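Local atomic coordinates of trehalose-6-phosphate phosphatase (Candida albicans, PDB entry 5DXF), a protein that belongs to glycosyltransferase family 20 of the GT-B clan, a group of proteins built from two Rossmann-like domains that face each other across a cleft. Residues Pro158-Ile163 with Phe226-Pro231; Ser458-Thr463 with Asn474-Val479. One frame throughout, in Å; residues are numbered along the deposited sequence.

Contact 1. Residues Pro158-Ile163 with Phe226-Pro231; sequences PVFHYI and FFLHVP
ND1 of H161 is hydrogen-bonded to the backbone O of W157 one turn earlier, and the rings of these two residues stack. With the ring's rotation thus held, its far nitrogen, H161 NE2, comes to 3.6 Å from P231 CD. H161 CE1 also reaches V230 CG1, which lies at the ring edge 4.1 Å away, the two side chains crossing at about a right angle. F160 supplies the second half of the contact. Its CG stands anti to the carbonyl carbon (chi1 -75°), which sends the phenyl ring across to the other segment: F160 CD1 lies 3.3 Å from the carbonyl oxygen P231 O, and V230 CG2 sits at the ring edge, 4.2 Å from F160 CD1. L228 CD2 borders the same ring more loosely. The helix ends here in a Schellman motif, with Y162 as the C-prime residue at phi 60°, a textbook example of how a chain leaves a helix. F160 O, at this end, is hydrogen-bonded to NE of R434. Contact 1 joins the C-terminal end of helix 147-160 to the loop after strand 223-227, a strand that lies between strands 200-204 and 256-259, while helix 262-274 packs F264 against P231.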
loop_
_atom_site.group_PDB
_atom_site.type_symbol
_atom_site.label_atom_id
_atom_site.label_comp_id
_atom_site.label_asym_id
_atom_site.label_seq_id
_atom_site.Cartn_x
_atom_site.Cartn_y
_atom_site.Cartn_z
ATOM N N PRO A 158 12.393 2.741 7.040
ATOM C CA PRO A 158 12.989 1.584 7.722
ATOM C C PRO A 158 12.540 1.438 9.169
ATOM O O PRO A 158 12.273 0.318 9.606
ATOM C CB PRO A 158 14.489 1.875 7.668
ATOM C CG PRO A 158 14.647 2.822 6.549
ATOM C CD PRO A 158 13.432 3.673 6.578
ATOM N N VAL A 159 12.465 2.549 9.896
ATOM C CA VAL A 159 12.054 2.525 11.297
ATOM C C VAL A 159 10.615 2.033 11.458
ATOM O O VAL A 159 10.338 1.168 12.290
ATOM C CB VAL A 159 12.189 3.917 11.944
ATOM C CG1 VAL A 159 11.519 3.941 13.309
ATOM C CG2 VAL A 159 13.655 4.306 12.063
ATOM N N PHE A 160 9.707 2.569 10.657
ATOM C CA PHE A 160 8.301 2.200 10.723
ATOM C C PHE A 160 8.121 0.740 10.388
ATOM O O PHE A 160 7.188 0.098 10.835
ATOM C CB PHE A 160 7.462 3.061 9.802
ATOM C CG PHE A 160 7.248 4.443 10.307
ATOM C CD1 PHE A 160 6.103 5.129 9.998
ATOM C CD2 PHE A 160 8.192 5.054 11.087
ATOM C CE1 PHE A 160 5.903 6.408 10.460
ATOM C CE2 PHE A 160 8.005 6.333 11.549
ATOM C CZ PHE A 160 6.859 7.013 11.236
ATOM N N HIS A 161 9.021 0.231 9.570
ATOM C CA HIS A 161 9.005 -1.161 9.176
ATOM C C HIS A 161 9.900 -2.060 10.003
ATOM O O HIS A 161 10.111 -3.206 9.649
ATOM C CB HIS A 161 9.304 -1.300 7.699
ATOM C CG HIS A 161 8.247 -0.712 6.831
ATOM N ND1 HIS A 161 8.167 0.634 6.576
ATOM C CD2 HIS A 161 7.209 -1.279 6.186
ATOM C CE1 HIS A 161 7.132 0.871 5.799
ATOM N NE2 HIS A 161 6.538 -0.275 5.543
ATOM N N TYR A 162 10.401 -1.540 11.118
ATOM C CA TYR A 162 11.288 -2.292 11.993
ATOM C C TYR A 162 12.569 -2.757 11.314
ATOM O O TYR A 162 12.957 -3.908 11.423
ATOM C CB TYR A 162 10.553 -3.492 12.586
ATOM C CG TYR A 162 9.404 -3.139 13.491
ATOM C CD1 TYR A 162 9.145 -1.831 13.840
ATOM C CD2 TYR A 162 8.575 -4.119 13.988
ATOM C CE1 TYR A 162 8.093 -1.511 14.669
ATOM C CE2 TYR A 162 7.523 -3.811 14.815
ATOM C CZ TYR A 162 7.286 -2.506 15.154
ATOM O OH TYR A 162 6.235 -2.206 15.980
ATOM N N ILE A 163 13.205 -1.855 10.585
ATOM C CA ILE A 163 14.470 -2.153 9.923
ATOM C C ILE A 163 15.587 -1.266 10.462
ATOM O O ILE A 163 15.607 -0.058 10.216
ATOM C CB ILE A 163 14.373 -1.968 8.398
ATOM C CG1 ILE A 163 13.346 -2.934 7.804
ATOM C CG2 ILE A 163 15.735 -2.168 7.748
ATOM C CD1 ILE A 163 12.998 -2.636 6.363
ATOM N N PHE A 226 -5.835 12.712 9.523
ATOM C CA PHE A 226 -4.639 12.097 8.992
ATOM C C PHE A 226 -4.749 10.584 8.940
ATOM O O PHE A 226 -5.140 9.944 9.899
ATOM C CB PHE A 226 -3.408 12.526 9.782
ATOM C CG PHE A 226 -2.124 12.041 9.191
ATOM C CD1 PHE A 226 -1.391 12.848 8.354
ATOM C CD2 PHE A 226 -1.666 10.768 9.455
ATOM C CE1 PHE A 226 -0.215 12.402 7.798
ATOM C CE2 PHE A 226 -0.495 10.313 8.904
ATOM C CZ PHE A 226 0.230 11.134 8.076
ATOM N N PHE A 227 -4.401 10.017 7.799
ATOM C CA PHE A 227 -4.366 8.577 7.668
ATOM C C PHE A 227 -2.977 8.057 7.320
ATOM O O PHE A 227 -2.317 8.566 6.436
ATOM C CB PHE A 227 -5.373 8.097 6.639
ATOM C CG PHE A 227 -5.653 6.642 6.730
ATOM C CD1 PHE A 227 -4.865 5.739 6.074
ATOM C CD2 PHE A 227 -6.688 6.180 7.495
ATOM C CE1 PHE A 227 -5.109 4.392 6.167
ATOM C CE2 PHE A 227 -6.947 4.834 7.592
ATOM C CZ PHE A 227 -6.154 3.937 6.924
ATOM N N LEU A 228 -2.546 7.034 8.034
ATOM C CA LEU A 228 -1.248 6.422 7.789
ATOM C C LEU A 228 -1.436 5.103 7.053
ATOM O O LEU A 228 -2.043 4.175 7.581
ATOM C CB LEU A 228 -0.500 6.200 9.104
ATOM C CG LEU A 228 0.990 5.894 8.972
ATOM C CD1 LEU A 228 1.734 7.135 8.505
ATOM C CD2 LEU A 228 1.561 5.376 10.282
ATOM N N HIS A 229 -0.928 5.024 5.826
ATOM C CA HIS A 229 -1.072 3.811 5.022
ATOM C C HIS A 229 -0.030 2.779 5.429
ATOM O O HIS A 229 -0.270 1.572 5.364
ATOM C CB HIS A 229 -0.946 4.124 3.526
ATOM C CG HIS A 229 -2.059 4.959 2.982
ATOM N ND1 HIS A 229 -3.112 4.421 2.271
ATOM C CD2 HIS A 229 -2.279 6.294 3.027
ATOM C CE1 HIS A 229 -3.934 5.387 1.910
ATOM N NE2 HIS A 229 -3.452 6.534 2.356
ATOM N N VAL A 230 1.133 3.267 5.842
ATOM C CA VAL A 230 2.214 2.404 6.299
ATOM C C VAL A 230 2.030 2.029 7.770
ATOM O O VAL A 230 1.255 2.679 8.476
ATOM C CB VAL A 230 3.587 3.094 6.100
ATOM C CG1 VAL A 230 3.936 3.131 4.626
ATOM C CG2 VAL A 230 3.578 4.502 6.688
ATOM N N PRO A 231 2.789 1.068 8.255
ATOM C CA PRO A 231 2.718 0.667 9.658
ATOM C C PRO A 231 3.269 1.725 10.599
ATOM O O PRO A 231 4.038 2.566 10.185
ATOM C CB PRO A 231 3.617 -0.555 9.705
ATOM C CG PRO A 231 3.558 -1.108 8.340
ATOM C CD PRO A 231 3.453 0.060 7.425
#

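Contact 2. Residues Ser458-Thr463 with Asn474-Val479; sequences SEFTGT and NPWDSV
The two segments leave neighbouring parallel strands of a Rossmann-like domain, 455-458 and 471-473, so S458 and N474 come within 5.8 Å of each other, CA to CA, and a backbone hydrogen bond between E459 and V473 joins their strand ends. From there each chain turns. A type I beta turn runs from N474 to D477, which then serves as N-cap residue of helix 478-489. In the other segment the first residues form an ST turn: S458 OG accepts from F460 N at 3.2 Å and is also hydrogen-bonded to S432 O, so two polar groups hold this buried hydroxyl. It is against this oxygen that the proline ring packs, P475 CG approaching S458 OG.

F460 meets N474, P475 and W476. With chi1 at -62° the F460 ring lies beside its own backbone N and points at the 474-479 turn. P475 CD lies near the ring plane, at its edge, 3.6 Å from F460 CD2. W476 meets the same ring as an offset edge-to-face pair: the indole turns its edge toward the F460 face, with the planes at 73° and the centroid of its five-membered ring 5.5 Å from that of F460. The indole also touches Q348 of helix 346-359 and V433. From its own segment, F460 is flanked by E459, whose CG lies 3.8 Å above one face of the F460 ring, offset toward the rim. N474 completes the group. Its extended first torsion swings the amide to the aromatic rim, where N474 OD1 lies at the ring edge close to F460 CE2, the ring and amide planes 62° apart.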
loop_
_atom_site.group_PDB
_atom_site.type_symbol
_atom_site.label_atom_id
_atom_site.label_comp_id
_atom_site.label_asym_id
_atom_site.label_seq_id
_atom_site.Cartn_x
_atom_site.Cartn_y
_atom_site.Cartn_z
ATOM N N SER A 458 0.177 -14.252 4.979
ATOM C CA SER A 458 1.100 -14.098 6.095
ATOM C C SER A 458 0.329 -13.514 7.266
ATOM O O SER A 458 -0.525 -12.649 7.080
ATOM C CB SER A 458 2.281 -13.198 5.718
ATOM O OG SER A 458 3.055 -12.857 6.854
ATOM N N GLU A 459 0.608 -13.995 8.472
ATOM C CA GLU A 459 -0.100 -13.505 9.647
ATOM C C GLU A 459 0.402 -12.122 10.049
ATOM O O GLU A 459 -0.208 -11.446 10.879
ATOM C CB GLU A 459 0.052 -14.483 10.811
ATOM C CG GLU A 459 1.483 -14.668 11.280
ATOM C CD GLU A 459 1.605 -15.734 12.347
ATOM O OE1 GLU A 459 0.871 -16.741 12.267
ATOM O OE2 GLU A 459 2.429 -15.563 13.270
ATOM N N PHE A 460 1.513 -11.705 9.452
ATOM C CA PHE A 460 2.125 -10.428 9.790
ATOM C C PHE A 460 1.663 -9.298 8.877
ATOM O O PHE A 460 1.922 -8.128 9.157
ATOM C CB PHE A 460 3.649 -10.540 9.739
ATOM C CG PHE A 460 4.216 -11.526 10.716
ATOM C CD1 PHE A 460 4.258 -11.233 12.069
ATOM C CD2 PHE A 460 4.711 -12.742 10.283
ATOM C CE1 PHE A 460 4.780 -12.138 12.971
ATOM C CE2 PHE A 460 5.234 -13.650 11.179
ATOM C CZ PHE A 460 5.269 -13.348 12.525
ATOM N N THR A 461 0.984 -9.637 7.787
ATOM C CA THR A 461 0.449 -8.605 6.908
ATOM C C THR A 461 -0.835 -8.043 7.505
ATOM O O THR A 461 -1.544 -8.731 8.241
ATOM C CB THR A 461 0.181 -9.130 5.479
ATOM O OG1 THR A 461 -0.029 -8.022 4.596
ATOM C CG2 THR A 461 -1.039 -10.034 5.444
ATOM N N GLY A 462 -1.120 -6.783 7.195
ATOM C CA GLY A 462 -2.286 -6.108 7.732
ATOM C C GLY A 462 -3.592 -6.720 7.262
ATOM O O GLY A 462 -4.601 -6.650 7.957
ATOM N N THR A 463 -3.575 -7.329 6.081
ATOM C CA THR A 463 -4.791 -7.891 5.497
ATOM C C THR A 463 -5.284 -9.093 6.301
ATOM O O THR A 463 -6.479 -9.397 6.314
ATOM C CB THR A 463 -4.570 -8.293 4.024
ATOM O OG1 THR A 463 -4.058 -7.172 3.292
ATOM C CG2 THR A 463 -5.877 -8.728 3.389
ATOM N N ASN A 474 3.129 -18.523 8.790
ATOM C CA ASN A 474 4.263 -17.755 9.244
ATOM C C ASN A 474 5.311 -17.799 8.140
ATOM O O ASN A 474 5.899 -18.828 7.875
ATOM C CB ASN A 474 4.809 -18.349 10.537
ATOM C CG ASN A 474 6.017 -17.608 11.064
ATOM O OD1 ASN A 474 6.164 -16.411 10.871
ATOM N ND2 ASN A 474 6.879 -18.322 11.744
ATOM N N PRO A 475 5.549 -16.665 7.507
ATOM C CA PRO A 475 6.447 -16.600 6.347
ATOM C C PRO A 475 7.884 -16.972 6.700
ATOM O O PRO A 475 8.608 -17.488 5.850
ATOM C CB PRO A 475 6.351 -15.135 5.907
ATOM C CG PRO A 475 5.886 -14.402 7.116
ATOM C CD PRO A 475 4.971 -15.349 7.827
ATOM N N TRP A 476 8.282 -16.717 7.942
ATOM C CA TRP A 476 9.613 -17.081 8.407
ATOM C C TRP A 476 9.755 -18.596 8.504
ATOM O O TRP A 476 10.846 -19.139 8.338
ATOM C CB TRP A 476 9.905 -16.433 9.761
ATOM C CG TRP A 476 9.798 -14.943 9.737
ATOM C CD1 TRP A 476 8.751 -14.188 10.182
ATOM C CD2 TRP A 476 10.772 -14.022 9.235
ATOM N NE1 TRP A 476 9.015 -12.854 9.992
ATOM C CE2 TRP A 476 10.250 -12.725 9.412
ATOM C CE3 TRP A 476 12.036 -14.166 8.655
ATOM C CZ2 TRP A 476 10.947 -11.581 9.030
ATOM C CZ3 TRP A 476 12.726 -13.029 8.276
ATOM C CH2 TRP A 476 12.180 -11.754 8.464
ATOM N N ASP A 477 8.644 -19.271 8.777
ATOM C CA ASP A 477 8.629 -20.725 8.837
ATOM C C ASP A 477 8.454 -21.309 7.436
ATOM O O ASP A 477 7.333 -21.522 6.977
ATOM C CB ASP A 477 7.517 -21.212 9.768
ATOM C CG ASP A 477 7.627 -22.687 10.088
ATOM O OD1 ASP A 477 6.695 -23.233 10.714
ATOM O OD2 ASP A 477 8.646 -23.303 9.711
ATOM N N SER A 478 9.565 -21.514 6.757
ATOM C CA SER A 478 9.554 -21.987 5.387
ATOM C C SER A 478 8.982 -23.378 5.240
ATOM O O SER A 478 8.253 -23.658 4.300
ATOM C CB SER A 478 10.956 -21.920 4.807
ATOM O OG SER A 478 11.447 -20.602 4.906
ATOM N N VAL A 479 9.325 -24.248 6.171
ATOM C CA VAL A 479 8.830 -25.603 6.145
ATOM C C VAL A 479 7.315 -25.598 6.297
ATOM O O VAL A 479 6.623 -26.373 5.661
ATOM C CB VAL A 479 9.525 -26.453 7.213
ATOM C CG1 VAL A 479 9.701 -25.658 8.489
ATOM C CG2 VAL A 479 8.787 -27.753 7.451
#

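How the contacts relate
Contact 1 is a buried junction and contact 2 lies farther out, partly open at F460 and W476. Contact 1 pairs a helix end with one strand exit, bringing it onto the loop that leaves a central strand of the large mixed sheet, whereas contact 2 ties two neighbouring strand exits of the other Rossmann-like domain. Chemistry follows place: both are largely apolar packing without hydrogen bonds across, yet the outer one adds an aromatic pair. Contacts 1 and 2 do not touch: their nearest atoms are about 7 Å apart. Their centres are about 18 Å apart. One loop serves both: R434 reaches 158-163 and P231, while S432 and V433 meet 458-463 and W476.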